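Local coordinates for protein hypothetic aldehyde deformylating oxygenase (Sulfolobus tokodaii, PDB 5V4T) that probably acts as an oxidoreductase of the ferritin-like diiron family, with aldehyde deformylating oxygenase activity, and binds ferric iron within a helical bundle, at residues L51-E56 / I109-L114; I58-F63 / E143-H148; S95-E100 / K159-K164. All blocks are in the same frame, centred on the assembly; numbering follows the deposited sequence.

Set side by side, the three contacts illustrate how the chemistry of a helical bundle changes from its centre to its end. Interactions 1 and 2 are buried, lie about 7 Å apart between their centres, and share helix 49-67, the iron and one of its water ligands. Interaction 1 sets an amide against an iron-binding carboxylate and interaction 2 imidazoles against carboxylates, both across wide spacings, so little surface is buried directly. Interaction 3 shares helix 98-128 with interaction 1, but its centre is about 17 Å from that of interaction 1 and about 23 Å from that of interaction 2. Only partly buried and without metal, it relies on a cation-pi stack and a salt bridge where two helices begin.

Interaction 1. Residues L51-E56 / I109-L114; sequences LQQVIE and ITEGVL. With FE (Fe (III) ion), chain C.
The amide of Gln53 and the carboxylate of Glu111 lie nearly in one plane, 13° apart, so that they meet without either stacking a face on the other. Gln53 NE2 is 2.9 Å from Glu111 OE2, but the bond is weak, bent to 118° at the hydrogen. Each extended side chain reaches out to the other, bridging two segments whose nearest CA atoms, those of Gln53 and Glu111, stand 11.8 Å apart. Gln53 owes its reach to a CG anti to the backbone N (chi1 -180°). The other end of its amide, OE1, is hydrogen-bonded to His107, which is consistent with OE1 facing His107 and NE2 facing Glu111. Glu111 binds iron through OE2 alone, at 1.9 Å from OE2 to the metal, with OE1 4.0 Å away from it; Glu57, Glu145, His148 and a water complete the site. A pi-type turn, in which Leu114 N reaches Ile109 O at 3.0 Å, runs through the helix segment that carries Glu111. Next to Gln53 in the chain, Gln52 reaches one turn along the helix, its NE2 donating to Glu56 OE2 at 3.0 Å from above the carboxylate plane, and the same oxygen forms a salt bridge with Arg147. The chemistry is that of a second shell: iron does the main holding of Glu111, while the amide N-H beside the metal-bound oxygen would be expected to damp its negative charge slightly.

Interaction 2. Residues I58-F63 / E143-H148; sequences IEHFDF and EDEARH. With FE (Fe (III) ion), chain C.
His60 and Asp144 join two roughly antiparallel helices of the ferritin-like bundle, each bearing a Glu-x-x-His sequence that begins with an iron ligand, Glu57 or Glu145. The axes of the two short segments stay 12.4 Å apart, and side chains span the gap. The His60 ring and the Asp144 carboxylate are nearly coplanar. NE2 of His60 points straight at the anti lone pair of Asp144 OD2, 2.7 Å away at 172°, which fixes the rotation of the ring. The other oxygen of Asp144 is held by Arg147, through a weak hydrogen bond within a salt bridge. Glu145 is turned quite differently, its carboxylate plane 71° from the ring. Bent at chi2 (-52°), it grips iron with both oxygens and brings OE2 to the ring's edge, 3.0 Å from His60 CE1. The His148 ring runs near parallel to that of His60 but is slid well aside, with 5.9 Å between centroids. Its ND1 binds iron, 2.2 Å from the metal, while NE2 is hydrogen-bonded to Glu56. His60 is not a ligand of this iron: its ND1 instead lies 2.6 Å from the oxygen of a water that also lies within long, weak hydrogen-bonding distance of Glu145 OE2.

Interaction 3. Residues S95-E100 / K159-K164; sequences SSRWRE and KEYAVK
Tyr161 and Arg97 bury the most surface here, and they do so as a cation-pi stack. The guanidinium lies flat over one face of the phenol ring, the planes 14° apart. Arg97 CZ sits 3.7 Å from the Tyr161 ring centroid and only 8° off the ring normal. NH1 makes the closest approach, 3.4 Å from Tyr161 CD1, while NH2 lies toward the CG and CB end and CD toward the hydroxyl. A bend at chi3 (76°) turns the guanidinium aside from the line of the aliphatic chain, and the two side chains run antiparallel, with NH2 over the root of the tyrosine ring. Glu100, the third participant, braces the stack from within Arg97's own segment: its OE1 accepts from Arg97 NH2 at 2.8 Å in a salt bridge, with a weaker bond from NE. The same oxygen is 4.1 Å from Tyr161 CD2, so Glu100 touches both partners. Replacing Arg97 with an alanine would probably uncover one face of the tyrosine ring and deprive Glu100 OE1 of its cationic mate.

Arg97 occupies the N-cap position of helix 98-128, and Tyr161 lies in the first turn of helix 159-179. The turn preceding that second helix is drawn in as well: Asp158 forms a salt bridge with Arg97 NH2, and Glu100 OE2 accepts from the backbone N atoms of Glu157 and Asp158. Tyr161 OH is hydrogen-bonded to Asn101. Beyond this junction of two helix starts, Trp98 and Arg99 pack on helix 34-46, and Val163 on helix 191-211.

Interaction 1. Residues L51-E56 / I109-L114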
loop_
_atom_site.group_PDB
_atom_site.type_symbol
_atom_site.label_atom_id
_atom_site.label_comp_id
_atom_site.label_asym_id
_atom_site.label_seq_id
_atom_site.Cartn_x
_atom_site.Cartn_y
_atom_site.Cartn_z
ATOM N N LEU A 51 13.432 11.272 -3.962
ATOM C CA LEU A 51 12.791 11.961 -5.062
ATOM C C LEU A 51 12.251 10.965 -6.138
ATOM O O LEU A 51 11.172 11.189 -6.643
ATOM C CB LEU A 51 13.854 12.907 -5.718
ATOM C CG LEU A 51 14.402 14.020 -4.780
ATOM C CD1 LEU A 51 15.752 14.487 -5.264
ATOM C CD2 LEU A 51 13.450 15.135 -4.691
ATOM N N GLN A 52 13.005 9.918 -6.415
ATOM C CA GLN A 52 12.548 8.843 -7.290
ATOM C C GLN A 52 11.339 8.157 -6.661
ATOM O O GLN A 52 10.373 7.846 -7.342
ATOM C CB GLN A 52 13.663 7.891 -7.601
ATOM C CG GLN A 52 13.179 6.803 -8.533
ATOM C CD GLN A 52 14.254 6.158 -9.310
ATOM O OE1 GLN A 52 15.331 6.700 -9.503
ATOM N NE2 GLN A 52 13.977 4.940 -9.757
ATOM N N GLN A 53 11.381 7.923 -5.372
ATOM C CA GLN A 53 10.190 7.308 -4.744
ATOM C C GLN A 53 8.913 8.099 -4.903
ATOM O O GLN A 53 7.856 7.610 -5.225
ATOM C CB GLN A 53 10.436 6.968 -3.263
ATOM C CG GLN A 53 9.173 6.329 -2.654
ATOM C CD GLN A 53 9.365 5.867 -1.228
ATOM O OE1 GLN A 53 10.315 6.266 -0.534
ATOM N NE2 GLN A 53 8.360 5.140 -0.749
ATOM N N VAL A 54 9.004 9.416 -4.668
ATOM C CA VAL A 54 7.804 10.220 -4.830
ATOM C C VAL A 54 7.309 10.197 -6.271
ATOM O O VAL A 54 6.102 10.105 -6.516
ATOM C CB VAL A 54 8.121 11.688 -4.401
ATOM C CG1 VAL A 54 7.112 12.689 -4.998
ATOM C CG2 VAL A 54 8.171 11.757 -2.904
ATOM N N ILE A 55 8.211 10.285 -7.227
ATOM C CA ILE A 55 7.798 10.167 -8.652
ATOM C C ILE A 55 7.139 8.816 -8.917
ATOM O O ILE A 55 6.119 8.760 -9.583
ATOM C CB ILE A 55 8.985 10.413 -9.578
ATOM C CG1 ILE A 55 9.270 11.937 -9.534
ATOM C CG2 ILE A 55 8.702 9.954 -10.979
ATOM C CD1 ILE A 55 10.682 12.209 -9.891
ATOM N N GLU A 56 7.701 7.744 -8.347
ATOM C CA GLU A 56 7.146 6.416 -8.528
ATOM C C GLU A 56 5.778 6.299 -7.913
ATOM O O GLU A 56 4.886 5.697 -8.486
ATOM C CB GLU A 56 8.072 5.305 -8.030
ATOM C CG GLU A 56 9.258 5.131 -8.936
ATOM C CD GLU A 56 10.351 4.275 -8.436
ATOM O OE1 GLU A 56 10.486 4.064 -7.207
ATOM O OE2 GLU A 56 11.198 3.913 -9.311
ATOM N N ILE A 109 5.198 -0.652 7.349
ATOM C CA ILE A 109 3.868 -1.197 7.547
ATOM C C ILE A 109 3.044 -1.085 6.243
ATOM O O ILE A 109 2.337 -1.984 5.848
ATOM C CB ILE A 109 3.166 -0.531 8.757
ATOM C CG1 ILE A 109 3.729 -1.035 10.091
ATOM C CG2 ILE A 109 1.656 -0.640 8.700
ATOM C CD1 ILE A 109 3.345 -2.465 10.448
ATOM N N THR A 110 3.067 0.079 5.642
ATOM C CA THR A 110 2.160 0.310 4.499
ATOM C C THR A 110 2.705 -0.359 3.276
ATOM O O THR A 110 1.988 -1.135 2.633
ATOM C CB THR A 110 1.895 1.804 4.249
ATOM O OG1 THR A 110 1.394 2.398 5.457
ATOM C CG2 THR A 110 0.897 2.028 3.154
ATOM N N GLU A 111 3.952 -0.079 2.922
ATOM C CA GLU A 111 4.572 -0.717 1.776
ATOM C C GLU A 111 4.996 -2.140 2.059
ATOM O O GLU A 111 4.809 -3.005 1.211
ATOM C CB GLU A 111 5.734 0.128 1.252
ATOM C CG GLU A 111 5.325 1.554 0.880
ATOM C CD GLU A 111 6.482 2.402 0.337
ATOM O OE1 GLU A 111 7.517 2.489 1.012
ATOM O OE2 GLU A 111 6.384 3.029 -0.763
ATOM N N GLY A 112 5.577 -2.424 3.214
ATOM C CA GLY A 112 6.219 -3.699 3.455
ATOM C C GLY A 112 5.330 -4.755 4.050
ATOM O O GLY A 112 5.740 -5.911 4.094
ATOM N N VAL A 113 4.135 -4.384 4.493
ATOM C CA VAL A 113 3.164 -5.396 4.970
ATOM C C VAL A 113 1.848 -5.300 4.183
ATOM O O VAL A 113 1.527 -6.249 3.431
ATOM C CB VAL A 113 2.911 -5.231 6.463
ATOM C CG1 VAL A 113 1.884 -6.282 6.860
ATOM C CG2 VAL A 113 4.187 -5.439 7.228
ATOM N N LEU A 114 1.141 -4.199 4.267
ATOM C CA LEU A 114 -0.173 -4.057 3.631
ATOM C C LEU A 114 -0.074 -4.142 2.133
ATOM O O LEU A 114 -0.793 -4.926 1.527
ATOM C CB LEU A 114 -0.845 -2.757 4.029
ATOM C CG LEU A 114 -1.339 -2.796 5.439
ATOM C CD1 LEU A 114 -1.551 -1.368 5.843
ATOM C CD2 LEU A 114 -2.669 -3.597 5.426
HETATM FE FE FE C . 5.688 2.685 -2.533
HETATM O O HOH W 1 3.682 2.657 -2.022
#

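Interaction 2. Residues I58-F63 / E143-H148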
loop_
_atom_site.group_PDB
_atom_site.type_symbol
_atom_site.label_atom_id
_atom_site.label_comp_id
_atom_site.label_asym_id
_atom_site.label_seq_id
_atom_site.Cartn_x
_atom_site.Cartn_y
_atom_site.Cartn_z
ATOM N N ILE A 58 3.571 8.718 -7.665
ATOM C CA ILE A 58 2.724 9.377 -8.619
ATOM C C ILE A 58 2.455 8.499 -9.806
ATOM O O ILE A 58 1.343 8.427 -10.276
ATOM C CB ILE A 58 3.317 10.700 -9.108
ATOM C CG1 ILE A 58 3.392 11.590 -7.917
ATOM C CG2 ILE A 58 2.445 11.296 -10.162
ATOM C CD1 ILE A 58 4.212 12.848 -8.125
ATOM N N GLU A 59 3.474 7.873 -10.337
ATOM C CA GLU A 59 3.243 6.903 -11.402
ATOM C C GLU A 59 2.260 5.784 -11.075
ATOM O O GLU A 59 1.428 5.361 -11.934
ATOM C CB GLU A 59 4.591 6.297 -11.804
ATOM C CG GLU A 59 5.483 7.257 -12.515
ATOM C CD GLU A 59 6.775 6.685 -12.905
ATOM O OE1 GLU A 59 7.373 5.832 -12.177
ATOM O OE2 GLU A 59 7.195 7.024 -14.034
ATOM N N HIS A 60 2.333 5.291 -9.831
ATOM C CA HIS A 60 1.368 4.266 -9.382
ATOM C C HIS A 60 -0.052 4.808 -9.390
ATOM O O HIS A 60 -0.990 4.191 -9.972
ATOM C CB HIS A 60 1.738 3.708 -8.038
ATOM C CG HIS A 60 3.086 3.084 -7.994
ATOM N ND1 HIS A 60 3.614 2.623 -6.815
ATOM C CD2 HIS A 60 4.014 2.855 -8.946
ATOM C CE1 HIS A 60 4.833 2.163 -7.038
ATOM N NE2 HIS A 60 5.090 2.270 -8.322
ATOM N N PHE A 61 -0.231 6.027 -8.870
ATOM C CA PHE A 61 -1.554 6.677 -8.903
ATOM C C PHE A 61 -2.023 6.811 -10.290
ATOM O O PHE A 61 -3.200 6.510 -10.600
ATOM C CB PHE A 61 -1.460 8.087 -8.347
ATOM C CG PHE A 61 -1.577 8.184 -6.876
ATOM C CD1 PHE A 61 -1.496 7.071 -6.019
ATOM C CD2 PHE A 61 -1.680 9.454 -6.328
ATOM C CE1 PHE A 61 -1.573 7.223 -4.657
ATOM C CE2 PHE A 61 -1.762 9.613 -4.961
ATOM C CZ PHE A 61 -1.704 8.496 -4.125
ATOM N N ASP A 62 -1.137 7.235 -11.163
ATOM C CA ASP A 62 -1.527 7.448 -12.567
ATOM C C ASP A 62 -1.924 6.133 -13.244
ATOM O O ASP A 62 -2.814 6.115 -14.062
ATOM C CB ASP A 62 -0.470 8.173 -13.353
ATOM C CG ASP A 62 -0.317 9.639 -12.897
ATOM O OD1 ASP A 62 -1.247 10.161 -12.235
ATOM O OD2 ASP A 62 0.757 10.219 -13.105
ATOM N N PHE A 63 -1.241 5.041 -12.949
ATOM C CA PHE A 63 -1.612 3.723 -13.477
ATOM C C PHE A 63 -3.068 3.366 -13.096
ATOM O O PHE A 63 -3.868 2.912 -13.939
ATOM C CB PHE A 63 -0.605 2.687 -13.007
ATOM C CG PHE A 63 -1.091 1.290 -13.138
ATOM C CD1 PHE A 63 -1.101 0.650 -14.376
ATOM C CD2 PHE A 63 -1.618 0.651 -12.040
ATOM C CE1 PHE A 63 -1.638 -0.614 -14.512
ATOM C CE2 PHE A 63 -2.122 -0.633 -12.145
ATOM C CZ PHE A 63 -2.153 -1.245 -13.411
ATOM N N GLU A 143 7.832 -4.537 -8.189
ATOM C CA GLU A 143 9.262 -4.257 -8.301
ATOM C C GLU A 143 9.667 -2.960 -7.648
ATOM O O GLU A 143 10.681 -2.905 -6.919
ATOM C CB GLU A 143 9.681 -4.310 -9.750
ATOM C CG GLU A 143 11.158 -4.215 -10.010
ATOM C CD GLU A 143 11.458 -4.391 -11.517
ATOM O OE1 GLU A 143 10.583 -4.111 -12.373
ATOM O OE2 GLU A 143 12.581 -4.805 -11.819
ATOM N N ASP A 144 8.888 -1.906 -7.932
ATOM C CA ASP A 144 9.141 -0.612 -7.345
ATOM C C ASP A 144 9.072 -0.708 -5.834
ATOM O O ASP A 144 9.924 -0.148 -5.137
ATOM C CB ASP A 144 8.136 0.421 -7.791
ATOM C CG ASP A 144 8.321 0.904 -9.231
ATOM O OD1 ASP A 144 9.254 0.499 -9.970
ATOM O OD2 ASP A 144 7.399 1.682 -9.648
ATOM N N GLU A 145 8.053 -1.395 -5.315
ATOM C CA GLU A 145 7.830 -1.425 -3.875
ATOM C C GLU A 145 8.936 -2.117 -3.127
ATOM O O GLU A 145 9.250 -1.749 -1.967
ATOM C CB GLU A 145 6.456 -1.996 -3.523
ATOM C CG GLU A 145 5.306 -1.064 -3.920
ATOM C CD GLU A 145 5.468 0.353 -3.395
ATOM O OE1 GLU A 145 5.881 0.502 -2.223
ATOM O OE2 GLU A 145 5.189 1.311 -4.161
ATOM N N ALA A 146 9.565 -3.118 -3.729
ATOM C CA ALA A 146 10.726 -3.737 -3.130
ATOM C C ALA A 146 11.846 -2.751 -2.886
ATOM O O ALA A 146 12.469 -2.747 -1.820
ATOM C CB ALA A 146 11.216 -4.922 -3.964
ATOM N N ARG A 147 12.062 -1.841 -3.818
ATOM C CA ARG A 147 13.051 -0.788 -3.610
ATOM C C ARG A 147 12.592 0.236 -2.630
ATOM O O ARG A 147 13.401 0.767 -1.846
ATOM C CB ARG A 147 13.375 -0.126 -4.932
ATOM C CG ARG A 147 14.173 -0.929 -5.936
ATOM C CD ARG A 147 14.668 -0.008 -7.087
ATOM N NE ARG A 147 13.607 0.760 -7.768
ATOM C CZ ARG A 147 12.843 0.329 -8.782
ATOM N NH1 ARG A 147 12.951 -0.885 -9.256
ATOM N NH2 ARG A 147 11.928 1.118 -9.301
ATOM N N HIS A 148 11.297 0.516 -2.587
ATOM C CA HIS A 148 10.743 1.437 -1.598
ATOM C C HIS A 148 11.008 0.938 -0.173
ATOM O O HIS A 148 11.426 1.668 0.706
ATOM C CB HIS A 148 9.274 1.716 -1.795
ATOM C CG HIS A 148 8.970 2.446 -3.082
ATOM N ND1 HIS A 148 7.711 2.864 -3.438
ATOM C CD2 HIS A 148 9.789 2.769 -4.118
ATOM C CE1 HIS A 148 7.769 3.466 -4.609
ATOM N NE2 HIS A 148 9.013 3.412 -5.053
HETATM FE FE FE C . 5.688 2.685 -2.533
HETATM O O HOH W 2 7.002 2.909 -11.962
HETATM O O HOH W 3 2.083 2.460 -4.742
HETATM O O HOH W 1 3.682 2.657 -2.022
#

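Interaction 3. Residues S95-E100 / K159-K164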
loop_
_atom_site.group_PDB
_atom_site.type_symbol
_atom_site.label_atom_id
_atom_site.label_comp_id
_atom_site.label_asym_id
_atom_site.label_seq_id
_atom_site.Cartn_x
_atom_site.Cartn_y
_atom_site.Cartn_z
ATOM N N SER A 95 5.755 15.599 12.270
ATOM C CA SER A 95 6.387 15.353 13.538
ATOM C C SER A 95 7.857 15.616 13.503
ATOM O O SER A 95 8.544 15.710 12.466
ATOM C CB SER A 95 6.166 13.898 13.994
ATOM O OG SER A 95 6.926 13.001 13.159
ATOM N N SER A 96 8.378 15.628 14.731
ATOM C CA SER A 96 9.782 15.834 14.978
ATOM C C SER A 96 10.658 14.704 14.400
ATOM O O SER A 96 11.624 14.929 13.652
ATOM C CB SER A 96 9.934 15.928 16.507
ATOM O OG SER A 96 11.289 15.935 16.893
ATOM N N ARG A 97 10.308 13.482 14.745
ATOM C CA ARG A 97 11.085 12.332 14.250
ATOM C C ARG A 97 10.414 11.869 12.961
ATOM O O ARG A 97 10.146 10.670 12.806
ATOM C CB ARG A 97 11.130 11.170 15.260
ATOM C CG ARG A 97 11.790 11.500 16.587
ATOM C CD ARG A 97 11.867 10.241 17.405
ATOM N NE ARG A 97 12.915 9.286 16.994
ATOM C CZ ARG A 97 13.418 8.388 17.847
ATOM N NH1 ARG A 97 12.955 8.373 19.054
ATOM N NH2 ARG A 97 14.423 7.585 17.524
ATOM N N TRP A 98 10.199 12.788 12.023
ATOM C CA TRP A 98 9.467 12.446 10.791
ATOM C C TRP A 98 10.155 11.336 9.983
ATOM O O TRP A 98 9.449 10.452 9.461
ATOM C CB TRP A 98 9.238 13.685 9.958
ATOM C CG TRP A 98 10.487 14.312 9.398
ATOM C CD1 TRP A 98 11.117 15.421 9.885
ATOM C CD2 TRP A 98 11.153 13.983 8.161
ATOM N NE1 TRP A 98 12.152 15.751 9.064
ATOM C CE2 TRP A 98 12.210 14.889 8.009
ATOM C CE3 TRP A 98 10.982 12.988 7.188
ATOM C CZ2 TRP A 98 13.078 14.845 6.921
ATOM C CZ3 TRP A 98 11.893 12.926 6.106
ATOM C CH2 TRP A 98 12.904 13.858 5.997
ATOM N N ARG A 99 11.487 11.280 9.943
ATOM C CA ARG A 99 12.192 10.298 9.082
ATOM C C ARG A 99 11.870 8.907 9.602
ATOM O O ARG A 99 11.401 8.052 8.852
ATOM C CB ARG A 99 13.709 10.474 9.123
ATOM C CG ARG A 99 14.487 10.730 7.854
ATOM C CD ARG A 99 15.945 11.102 8.246
ATOM N NE ARG A 99 16.560 12.262 7.569
ATOM C CZ ARG A 99 16.504 13.554 7.962
ATOM N NH1 ARG A 99 15.822 13.936 9.088
ATOM N NH2 ARG A 99 17.114 14.487 7.191
ATOM N N GLU A 100 12.076 8.677 10.881
ATOM C CA GLU A 100 11.759 7.334 11.447
ATOM C C GLU A 100 10.250 7.027 11.531
ATOM O O GLU A 100 9.819 5.829 11.386
ATOM C CB GLU A 100 12.459 7.147 12.772
ATOM C CG GLU A 100 13.938 7.011 12.443
ATOM C CD GLU A 100 14.860 6.863 13.614
ATOM O OE1 GLU A 100 14.551 7.341 14.732
ATOM O OE2 GLU A 100 15.924 6.277 13.375
ATOM N N LYS A 159 17.111 1.496 15.961
ATOM C CA LYS A 159 16.536 0.151 15.701
ATOM C C LYS A 159 15.468 -0.187 16.688
ATOM O O LYS A 159 14.364 -0.645 16.307
ATOM C CB LYS A 159 17.632 -0.925 15.707
ATOM C CG LYS A 159 18.632 -0.881 14.564
ATOM C CD LYS A 159 19.668 -1.988 14.754
ATOM C CE LYS A 159 20.715 -1.841 13.694
ATOM N NZ LYS A 159 21.429 -3.116 13.525
ATOM N N GLU A 160 15.706 0.050 17.962
ATOM C CA GLU A 160 14.700 -0.243 18.977
ATOM C C GLU A 160 13.417 0.565 18.820
ATOM O O GLU A 160 12.296 0.008 18.863
ATOM C CB GLU A 160 15.348 -0.037 20.366
ATOM C CG GLU A 160 14.446 -0.320 21.540
ATOM C CD GLU A 160 15.077 0.036 22.898
ATOM O OE1 GLU A 160 16.308 0.303 23.004
ATOM O OE2 GLU A 160 14.314 0.011 23.905
ATOM N N TYR A 161 13.525 1.887 18.536
ATOM C CA TYR A 161 12.372 2.671 18.321
ATOM C C TYR A 161 11.569 2.191 17.081
ATOM O O TYR A 161 10.333 2.118 17.091
ATOM C CB TYR A 161 12.800 4.118 18.054
ATOM C CG TYR A 161 11.668 5.060 17.806
ATOM C CD1 TYR A 161 10.935 5.614 18.810
ATOM C CD2 TYR A 161 11.350 5.442 16.489
ATOM C CE1 TYR A 161 9.888 6.531 18.547
ATOM C CE2 TYR A 161 10.324 6.335 16.230
ATOM C CZ TYR A 161 9.639 6.910 17.291
ATOM O OH TYR A 161 8.616 7.762 17.095
ATOM N N ALA A 162 12.298 1.836 16.031
ATOM C CA ALA A 162 11.629 1.408 14.784
ATOM C C ALA A 162 10.878 0.076 14.930
ATOM O O ALA A 162 9.749 -0.065 14.505
ATOM C CB ALA A 162 12.641 1.327 13.638
ATOM N N VAL A 163 11.515 -0.845 15.627
ATOM C CA VAL A 163 10.841 -2.129 15.884
ATOM C C VAL A 163 9.580 -1.893 16.683
ATOM O O VAL A 163 8.547 -2.450 16.371
ATOM C CB VAL A 163 11.789 -3.133 16.549
ATOM C CG1 VAL A 163 11.045 -4.404 16.971
ATOM C CG2 VAL A 163 12.928 -3.486 15.649
ATOM N N LYS A 164 9.666 -1.093 17.787
ATOM C CA LYS A 164 8.495 -0.819 18.588
ATOM C C LYS A 164 7.373 -0.138 17.764
ATOM O O LYS A 164 6.187 -0.476 17.931
ATOM C CB LYS A 164 8.863 -0.003 19.831
ATOM C CG LYS A 164 9.714 -0.786 20.820
ATOM C CD LYS A 164 10.150 0.050 22.023
ATOM C CE LYS A 164 9.114 1.107 22.430
ATOM N NZ LYS A 164 9.256 1.571 23.869
#